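Local coordinates for beta-glucoside phosphorylase BglX (Unidentified, PDB 5VQE), which probably cleaves beta-glucosides with phosphate as a family GH3 glycoside phosphorylase, working on a glucose unit held in a TIM-barrel-type domain, at residues His340-Leu343 against Asp344-Ala348; Pro498-Val501 against Cys502-Pro505; Pro155-Pro158 against Ile159-Val162; His370-Glu373 against Arg374-Ser377. One frame throughout, in Å; residues are numbered along the deposited sequence.

Contact 1: residues His340-Leu343 against Asp344-Ala348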
loop_
_atom_site.group_PDB
_atom_site.type_symbol
_atom_site.label_atom_id
_atom_site.label_comp_id
_atom_site.label_asym_id
_atom_site.label_seq_id
_atom_site.Cartn_x
_atom_site.Cartn_y
_atom_site.Cartn_z
ATOM N N HIS A 340 -16.475 18.977 -22.799
ATOM C CA HIS A 340 -16.915 19.847 -21.714
ATOM C C HIS A 340 -17.932 19.152 -20.829
ATOM O O HIS A 340 -18.016 19.443 -19.630
ATOM C CB HIS A 340 -17.518 21.134 -22.281
ATOM C CG HIS A 340 -16.505 22.058 -22.873
ATOM N ND1 HIS A 340 -16.011 23.150 -22.193
ATOM C CD2 HIS A 340 -15.878 22.043 -24.070
ATOM C CE1 HIS A 340 -15.129 23.774 -22.952
ATOM N NE2 HIS A 340 -15.029 23.122 -24.096
ATOM N N GLU A 341 -18.711 18.237 -21.402
ATOM C CA GLU A 341 -19.745 17.554 -20.640
ATOM C C GLU A 341 -19.133 16.519 -19.699
ATOM O O GLU A 341 -19.579 16.358 -18.556
ATOM C CB GLU A 341 -20.743 16.915 -21.608
ATOM C CG GLU A 341 -21.609 17.940 -22.379
ATOM C CD GLU A 341 -20.929 18.566 -23.612
ATOM O OE1 GLU A 341 -19.826 18.130 -24.020
ATOM O OE2 GLU A 341 -21.520 19.510 -24.180
ATOM N N ARG A 342 -18.090 15.832 -20.156
ATOM C CA ARG A 342 -17.382 14.895 -19.295
ATOM C C ARG A 342 -16.547 15.630 -18.245
ATOM O O ARG A 342 -16.416 15.164 -17.108
ATOM C CB ARG A 342 -16.522 13.990 -20.166
ATOM C CG ARG A 342 -15.655 13.019 -19.427
ATOM C CD ARG A 342 -16.403 11.948 -18.656
ATOM N NE ARG A 342 -15.486 11.467 -17.632
ATOM C CZ ARG A 342 -15.752 11.342 -16.338
ATOM N NH1 ARG A 342 -16.959 11.586 -15.857
ATOM N NH2 ARG A 342 -14.791 10.934 -15.520
ATOM N N LEU A 343 -15.971 16.778 -18.606
ATOM C CA LEU A 343 -15.271 17.593 -17.618
ATOM C C LEU A 343 -16.193 17.957 -16.462
ATOM O O LEU A 343 -15.825 17.821 -15.289
ATOM C CB LEU A 343 -14.718 18.856 -18.278
ATOM C CG LEU A 343 -14.074 19.877 -17.343
ATOM C CD1 LEU A 343 -12.880 19.265 -16.626
ATOM C CD2 LEU A 343 -13.644 21.111 -18.121
ATOM N N ASP A 344 -17.406 18.420 -16.773
ATOM C CA ASP A 344 -18.334 18.819 -15.721
ATOM C C ASP A 344 -18.732 17.637 -14.853
ATOM O O ASP A 344 -18.960 17.799 -13.650
ATOM C CB ASP A 344 -19.582 19.465 -16.327
ATOM C CG ASP A 344 -19.341 20.888 -16.778
ATOM O OD1 ASP A 344 -18.272 21.441 -16.462
ATOM O OD2 ASP A 344 -20.223 21.461 -17.449
ATOM N N GLU A 345 -18.816 16.447 -15.441
ATOM C CA GLU A 345 -19.229 15.272 -14.686
ATOM C C GLU A 345 -18.117 14.802 -13.758
ATOM O O GLU A 345 -18.373 14.391 -12.621
ATOM C CB GLU A 345 -19.639 14.170 -15.661
ATOM C CG GLU A 345 -20.272 12.959 -15.019
ATOM C CD GLU A 345 -20.597 11.885 -16.033
ATOM O OE1 GLU A 345 -19.741 11.611 -16.906
ATOM O OE2 GLU A 345 -21.710 11.326 -15.967
ATOM N N ALA A 346 -16.872 14.875 -14.217
ATOM C CA ALA A 346 -15.747 14.546 -13.351
ATOM C C ALA A 346 -15.669 15.509 -12.174
ATOM O O ALA A 346 -15.540 15.091 -11.017
ATOM C CB ALA A 346 -14.451 14.569 -14.162
ATOM N N VAL A 347 -15.747 16.812 -12.449
ATOM C CA VAL A 347 -15.648 17.802 -11.382
ATOM C C VAL A 347 -16.818 17.683 -10.422
ATOM O O VAL A 347 -16.663 17.906 -9.216
ATOM C CB VAL A 347 -15.546 19.215 -11.985
ATOM C CG1 VAL A 347 -15.637 20.269 -10.900
ATOM C CG2 VAL A 347 -14.247 19.348 -12.736
ATOM N N ALA A 348 -18.002 17.330 -10.922
ATOM C CA ALA A 348 -19.138 17.139 -10.029
ATOM C C ALA A 348 -18.857 16.036 -9.016
ATOM O O ALA A 348 -19.217 16.156 -7.840
ATOM C CB ALA A 348 -20.396 16.816 -10.830
HETATM O O HOH W 1 -17.084 21.575 -18.685
HETATM O O HOH W 2 -17.800 11.660 -12.927
#

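Contact 2: residues Pro498-Val501 against Cys502-Pro505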
loop_
_atom_site.group_PDB
_atom_site.type_symbol
_atom_site.label_atom_id
_atom_site.label_comp_id
_atom_site.label_asym_id
_atom_site.label_seq_id
_atom_site.Cartn_x
_atom_site.Cartn_y
_atom_site.Cartn_z
ATOM N N PRO A 498 22.329 -19.999 3.737
ATOM C CA PRO A 498 22.268 -21.131 4.689
ATOM C C PRO A 498 22.897 -22.388 4.102
ATOM O O PRO A 498 22.242 -23.373 3.758
ATOM C CB PRO A 498 20.758 -21.279 4.931
ATOM C CG PRO A 498 20.115 -20.077 4.309
ATOM C CD PRO A 498 21.001 -19.678 3.204
ATOM N N LYS A 499 24.217 -22.371 3.973
ATOM C CA LYS A 499 24.898 -23.402 3.211
ATOM C C LYS A 499 25.414 -24.550 4.070
ATOM O O LYS A 499 25.989 -25.497 3.525
ATOM C CB LYS A 499 26.045 -22.774 2.418
ATOM C CG LYS A 499 27.265 -22.411 3.242
ATOM C CD LYS A 499 28.293 -21.664 2.389
ATOM C CE LYS A 499 28.756 -22.519 1.221
ATOM N NZ LYS A 499 29.838 -21.874 0.442
ATOM N N PHE A 500 25.195 -24.511 5.384
ATOM C CA PHE A 500 25.688 -25.541 6.290
ATOM C C PHE A 500 24.573 -26.066 7.191
ATOM O O PHE A 500 24.810 -26.422 8.349
ATOM C CB PHE A 500 26.847 -25.006 7.134
ATOM C CG PHE A 500 28.009 -24.493 6.320
ATOM C CD1 PHE A 500 28.754 -25.355 5.531
ATOM C CD2 PHE A 500 28.370 -23.158 6.363
ATOM C CE1 PHE A 500 29.827 -24.887 4.785
ATOM C CE2 PHE A 500 29.433 -22.690 5.628
ATOM C CZ PHE A 500 30.164 -23.558 4.833
ATOM N N VAL A 501 23.349 -26.167 6.662
ATOM C CA VAL A 501 22.198 -26.527 7.496
ATOM C C VAL A 501 22.292 -27.942 8.064
ATOM O O VAL A 501 21.620 -28.245 9.055
ATOM C CB VAL A 501 20.876 -26.363 6.715
ATOM C CG1 VAL A 501 20.650 -24.889 6.354
ATOM C CG2 VAL A 501 20.849 -27.255 5.465
ATOM N N CYS A 502 23.098 -28.824 7.471
ATOM C CA CYS A 502 23.285 -30.165 8.005
ATOM C C CYS A 502 24.460 -30.253 8.968
ATOM O O CYS A 502 24.643 -31.295 9.606
ATOM C CB CYS A 502 23.495 -31.161 6.867
ATOM S SG CYS A 502 22.096 -31.271 5.757
ATOM N N ASP A 503 25.250 -29.188 9.075
ATOM C CA ASP A 503 26.394 -29.115 9.976
ATOM C C ASP A 503 26.146 -28.227 11.183
ATOM O O ASP A 503 26.702 -28.487 12.251
ATOM C CB ASP A 503 27.623 -28.590 9.220
ATOM C CG ASP A 503 28.127 -29.566 8.165
ATOM O OD1 ASP A 503 28.686 -30.617 8.546
ATOM O OD2 ASP A 503 27.949 -29.292 6.956
ATOM N N VAL A 504 25.335 -27.184 11.033
ATOM C CA VAL A 504 25.002 -26.279 12.127
ATOM C C VAL A 504 23.506 -25.983 12.075
ATOM O O VAL A 504 22.992 -25.594 11.015
ATOM C CB VAL A 504 25.823 -24.986 12.043
ATOM C CG1 VAL A 504 25.477 -24.050 13.195
ATOM C CG2 VAL A 504 27.320 -25.295 12.037
ATOM N N PRO A 505 22.769 -26.150 13.171
ATOM C CA PRO A 505 21.341 -25.804 13.155
ATOM C C PRO A 505 21.124 -24.384 12.653
ATOM O O PRO A 505 21.825 -23.451 13.053
ATOM C CB PRO A 505 20.926 -25.960 14.621
ATOM C CG PRO A 505 21.885 -26.964 15.176
ATOM C CD PRO A 505 23.188 -26.679 14.485
#

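Contact 3: residues Pro155-Pro158 against Ile159-Val162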
loop_
_atom_site.group_PDB
_atom_site.type_symbol
_atom_site.label_atom_id
_atom_site.label_comp_id
_atom_site.label_asym_id
_atom_site.label_seq_id
_atom_site.Cartn_x
_atom_site.Cartn_y
_atom_site.Cartn_z
ATOM N N PRO A 155 3.552 -15.409 -6.681
ATOM C CA PRO A 155 4.532 -15.117 -5.618
ATOM C C PRO A 155 5.794 -14.392 -6.086
ATOM O O PRO A 155 6.580 -13.963 -5.231
ATOM C CB PRO A 155 4.885 -16.510 -5.067
ATOM C CG PRO A 155 3.902 -17.461 -5.688
ATOM C CD PRO A 155 3.466 -16.850 -6.967
ATOM N N GLU A 156 6.030 -14.251 -7.389
ATOM C CA GLU A 156 7.182 -13.501 -7.873
ATOM C C GLU A 156 6.865 -12.031 -8.100
ATOM O O GLU A 156 7.758 -11.267 -8.489
ATOM C CB GLU A 156 7.716 -14.118 -9.174
ATOM C CG GLU A 156 8.302 -15.514 -9.005
ATOM C CD GLU A 156 9.572 -15.518 -8.156
ATOM O OE1 GLU A 156 10.408 -14.603 -8.328
ATOM O OE2 GLU A 156 9.729 -16.432 -7.317
ATOM N N ASN A 157 5.630 -11.619 -7.876
ATOM C CA ASN A 157 5.270 -10.220 -8.065
ATOM C C ASN A 157 5.853 -9.397 -6.923
ATOM O O ASN A 157 5.555 -9.684 -5.753
ATOM C CB ASN A 157 3.756 -10.062 -8.119
ATOM C CG ASN A 157 3.334 -8.676 -8.543
ATOM O OD1 ASN A 157 3.902 -7.680 -8.103
ATOM N ND2 ASN A 157 2.334 -8.604 -9.409
ATOM N N PRO A 158 6.678 -8.384 -7.199
ATOM C CA PRO A 158 7.341 -7.638 -6.125
ATOM C C PRO A 158 6.528 -6.507 -5.521
ATOM O O PRO A 158 6.944 -5.965 -4.490
ATOM C CB PRO A 158 8.573 -7.064 -6.840
ATOM C CG PRO A 158 8.067 -6.779 -8.203
ATOM C CD PRO A 158 7.116 -7.914 -8.527
ATOM N N ILE A 159 5.411 -6.120 -6.134
ATOM C CA ILE A 159 4.674 -4.928 -5.731
ATOM C C ILE A 159 3.338 -5.267 -5.096
ATOM O O ILE A 159 2.617 -4.354 -4.662
ATOM C CB ILE A 159 4.498 -3.963 -6.925
ATOM C CG1 ILE A 159 4.199 -2.538 -6.456
ATOM C CG2 ILE A 159 3.415 -4.444 -7.887
ATOM C CD1 ILE A 159 5.362 -1.860 -5.758
ATOM N N THR A 160 2.998 -6.553 -4.995
ATOM C CA THR A 160 1.846 -7.000 -4.224
ATOM C C THR A 160 2.335 -7.527 -2.877
ATOM O O THR A 160 2.619 -6.736 -1.973
ATOM C CB THR A 160 1.065 -8.052 -5.012
ATOM O OG1 THR A 160 1.968 -9.029 -5.550
ATOM C CG2 THR A 160 0.309 -7.381 -6.165
ATOM N N ASN A 161 2.476 -8.841 -2.736
ATOM C CA ASN A 161 3.224 -9.436 -1.615
ATOM C C ASN A 161 2.580 -8.979 -0.307
ATOM O O ASN A 161 1.347 -9.055 -0.176
ATOM C CB ASN A 161 4.692 -9.064 -1.786
ATOM C CG ASN A 161 5.618 -9.974 -1.012
ATOM O OD1 ASN A 161 6.106 -9.625 0.072
ATOM N ND2 ASN A 161 5.867 -11.157 -1.564
ATOM N N VAL A 162 3.347 -8.477 0.664
ATOM C CA VAL A 162 2.785 -8.154 1.969
ATOM C C VAL A 162 1.850 -6.957 1.944
ATOM O O VAL A 162 1.207 -6.683 2.956
ATOM C CB VAL A 162 3.890 -7.887 3.015
ATOM C CG1 VAL A 162 4.710 -9.141 3.250
ATOM C CG2 VAL A 162 4.775 -6.721 2.610
#

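Contact 4: residues His370-Glu373 against Arg374-Ser377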
loop_
_atom_site.group_PDB
_atom_site.type_symbol
_atom_site.label_atom_id
_atom_site.label_comp_id
_atom_site.label_asym_id
_atom_site.label_seq_id
_atom_site.Cartn_x
_atom_site.Cartn_y
_atom_site.Cartn_z
ATOM N N HIS A 370 -5.338 18.910 20.412
ATOM C CA HIS A 370 -5.597 17.730 21.231
ATOM C C HIS A 370 -5.625 16.444 20.405
ATOM O O HIS A 370 -5.254 15.374 20.902
ATOM C CB HIS A 370 -6.928 17.954 21.957
ATOM C CG HIS A 370 -7.319 16.862 22.902
ATOM N ND1 HIS A 370 -6.447 15.883 23.325
ATOM C CD2 HIS A 370 -8.498 16.610 23.519
ATOM C CE1 HIS A 370 -7.074 15.069 24.158
ATOM N NE2 HIS A 370 -8.319 15.490 24.294
ATOM N N ALA A 371 -6.054 16.528 19.142
ATOM C CA ALA A 371 -6.163 15.332 18.310
ATOM C C ALA A 371 -4.803 14.698 18.050
ATOM O O ALA A 371 -4.715 13.482 17.843
ATOM C CB ALA A 371 -6.848 15.678 16.987
ATOM N N MET A 372 -3.737 15.498 18.053
ATOM C CA MET A 372 -2.402 14.974 17.792
ATOM C C MET A 372 -1.973 13.948 18.827
ATOM O O MET A 372 -1.083 13.137 18.544
ATOM C CB MET A 372 -1.384 16.114 17.765
ATOM C CG MET A 372 -1.662 17.171 16.721
ATOM S SD MET A 372 -1.360 16.559 15.066
ATOM C CE MET A 372 0.421 16.712 14.987
ATOM N N GLU A 373 -2.571 13.971 20.020
ATOM C CA GLU A 373 -2.214 13.010 21.057
ATOM C C GLU A 373 -2.607 11.587 20.695
ATOM O O GLU A 373 -2.139 10.651 21.348
ATOM C CB GLU A 373 -2.867 13.398 22.389
ATOM C CG GLU A 373 -2.363 14.727 22.942
ATOM C CD GLU A 373 -3.008 15.112 24.262
ATOM O OE1 GLU A 373 -3.406 14.207 25.031
ATOM O OE2 GLU A 373 -3.119 16.326 24.532
ATOM N N ARG A 374 -3.450 11.398 19.679
ATOM C CA ARG A 374 -3.778 10.053 19.226
ATOM C C ARG A 374 -2.610 9.392 18.517
ATOM O O ARG A 374 -2.571 8.160 18.427
ATOM C CB ARG A 374 -4.978 10.083 18.278
ATOM C CG ARG A 374 -6.204 10.754 18.844
ATOM C CD ARG A 374 -7.427 10.446 18.011
ATOM N NE ARG A 374 -7.366 10.981 16.649
ATOM C CZ ARG A 374 -7.939 12.110 16.238
ATOM N NH1 ARG A 374 -7.838 12.480 14.960
ATOM N NH2 ARG A 374 -8.633 12.864 17.079
ATOM N N ILE A 375 -1.682 10.182 17.981
ATOM C CA ILE A 375 -0.577 9.630 17.211
ATOM C C ILE A 375 0.419 8.986 18.164
ATOM O O ILE A 375 0.845 9.604 19.148
ATOM C CB ILE A 375 0.084 10.722 16.359
ATOM C CG1 ILE A 375 -0.967 11.392 15.465
ATOM C CG2 ILE A 375 1.190 10.124 15.514
ATOM C CD1 ILE A 375 -0.456 12.571 14.649
ATOM N N GLN A 376 0.787 7.734 17.875
ATOM C CA GLN A 376 1.619 6.915 18.758
ATOM C C GLN A 376 1.004 6.797 20.148
ATOM O O GLN A 376 1.714 6.688 21.150
ATOM C CB GLN A 376 3.050 7.455 18.842
ATOM C CG GLN A 376 3.862 7.212 17.581
ATOM C CD GLN A 376 5.345 7.456 17.784
ATOM O OE1 GLN A 376 5.994 6.781 18.583
ATOM N NE2 GLN A 376 5.889 8.426 17.064
ATOM N N SER A 377 -0.323 6.791 20.215
ATOM C CA SER A 377 -1.008 6.626 21.485
ATOM C C SER A 377 -0.825 5.205 22.015
ATOM O O SER A 377 -0.495 4.265 21.280
ATOM C CB SER A 377 -2.496 6.938 21.332
ATOM O OG SER A 377 -3.125 5.988 20.492
HETATM O O HOH W 3 0.929 12.380 20.140
#

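Contact 1: residues His340-Leu343 against Asp344-Ala348
The guanidinium of Arg342 carries the methyl of Ala346 over one face, CB lying 3.8 Å above the plane and displaced from the centre of the group, while at its edge sit CG of Glu345 and a water that accepts from Arg342 NH1 and gives a weak bond to Glu345 O. Arg342 NH1 forms a salt bridge with Glu345 OE1 at 3.0 Å; the hydrogen bond is bent, with an N-H...O angle of 143°, and OE1 is approached from above the carboxylate plane, the two planar groups being 62° apart. The Arg342 chain folds back at CG (chi2 66°), which swings its end over the next turn. The same guanidinium also reaches the carbonyl O of Ile309 through NE and the carboxylate of Asp314 through NH2; an alanine in place of Arg342 would probably leave both Asp314 and Glu345 without this cationic mate and take the guanidinium cover off the Ala346 methyl. All this rides on the opening turns of helix 340-356, whose i to i+4 bonds include Ala346 N to Arg342 O at 2.9 Å. Further round, Leu343 CD1 and Val347 CG2 lie side by side, 4.1 Å apart, and their side chains pack against helix 30-36. Asp344 OD1 pairs with Lys33 of that helix.

Contact 2: residues Pro498-Val501 against Cys502-Pro505
The carbonyl of Phe500 receives two backbone N-H groups, that of Asp503 at 2.9 Å from N to O and that of Val504 at 2.8 Å. They arrive from different directions: Val504 N lies almost straight ahead of the carbonyl (C=O...N angle 179°), whereas Asp503 N stands 57° out of the carbonyl plane. The i+3 bond closes a type I beta turn with Val501 and Cys502 at its corners, and the i+4 bond to Val504 N extends it as an alpha turn. Beside it, CB of Phe500 and CB of Asp503 are 4.2 Å apart, and OD2 of Asp503 lies at the edge of the Phe500 ring. The ring has CG of Lys499 over one face, 3.2 Å above the plane, and packs on Ile460 and Leu463 of helix 460-466. This turn belongs to the loop that delivers the chain into strand 506-510, one of the parallel strands of the mixed six-stranded sheet. Val504 packs on Leu463 and on Phe470 of the neighbouring strand 469-475. On Val501, chi1 of -64° sets CG2 between the backbone N and the carbonyl carbon, 3.4 Å from Cys502 N; the same methyl is 4.2 Å from Cys502 SG, while the Val501 side chain also touches Met522 and Thr506.

Contact 3: residues Pro155-Pro158 against Ile159-Val162
Asn157 holds its CG anti to the backbone N (chi1 -170°), and a chi2 of -42° turns OD1 toward the amides that follow Pro158. Thr160 places OG1 between its own backbone N and carbonyl carbon, next to the Asn157 side chain. The result is an Asx turn: Ile159 N donates to Asn157 OD1 over 2.9 Å in a nearly straight bond (163°), with the donor in the carbonyl plane of the side-chain amide. Thr160 N reaches the same oxygen only weakly, at 3.4 Å from N to OD1. The CG2 methyl of Ile159 closes in on OD1 at 3.3 Å, its side chain slanting across the asparagine. Thr160 comes in at about a right angle, OG1 touching Asn157 CB at 3.3 Å, but gives its polar contact to Asp152 OD1. The other end of the Asn157 amide, ND2, bonds to the carbonyl O of Asp201 and to Asp198 OD1, so both ends are engaged and the amide plane can hardly turn over. The Ile159 side chain lies about 6 Å from the bound 2-deoxy-2-fluoro-glucose, and its carbonyl O accepts from NH1 of Arg163, a residue of the sugar pocket. Buried and gripped at both ends, the Asn157 amide braces one loop against another, consistent with a second-shell part in shaping the sugar pocket.

Contact 4: residues His370-Glu373 against Arg374-Ser377
Arg374 doubles back over Ala371, and these two residues carry the largest share of the contact. The guanidinium has NH2 3.3 Å from Ala371 CB, and Ala371 O lies 3.7 Å above the guanidinium plane, nearer its margin than its centre. A bend at chi3 (-65°) brings the group back along the preceding turn, where NH1 bonds to the carbonyl O of Ser134 and the chain packs against Ser137 and Ala138 of helix 122-138. Substitution by a leucine is likely to leave Ser134 O without this donor and to remove the guanidinium from over Ala371. The backbone is tied as well: Arg374 N donates to Ala371 O at 3.1 Å, from 48° out of the carbonyl plane. Ile375 N repeats this i to i+3 pattern with Met372 O, also at 3.1 Å. Beside it Met372 SD and Ile375 CD1 lie 4.1 Å apart, their side chains pointing the same way. A water donates to the carbonyls of Met372 and Ile375. Glu373 O approaches CB of Ser377 at 3.7 Å. Successive i to i+3 bonds wind 370-375 into consecutive turns, which run into a type II beta turn from Arg374 to Ser377, the latter being the N-cap of helix 378-391.

Along the chain the order is contact 3, contact 1, contact 4, contact 2, and none touches another. Contacts 3 and 1 both belong to the GH3 N-terminal domain, with centres 36 Å apart: 155-162 is buried near the sugar pocket, whereas 340-348 opens helix 340-356 at the periphery. Contact 4 follows that helix, in the connection to helix 378-391, and rests on helix 122-138; the centres of contacts 4 and 1 are 39 Å apart. Contact 2 leads into strand 506-510 of the mixed sheet; its centre is 64 Å from that of contact 1, across the chain's centre. Only contact 3 thus lies near the sugar, probably as second shell; the others are structural, from barrel-domain periphery to mixed sheet.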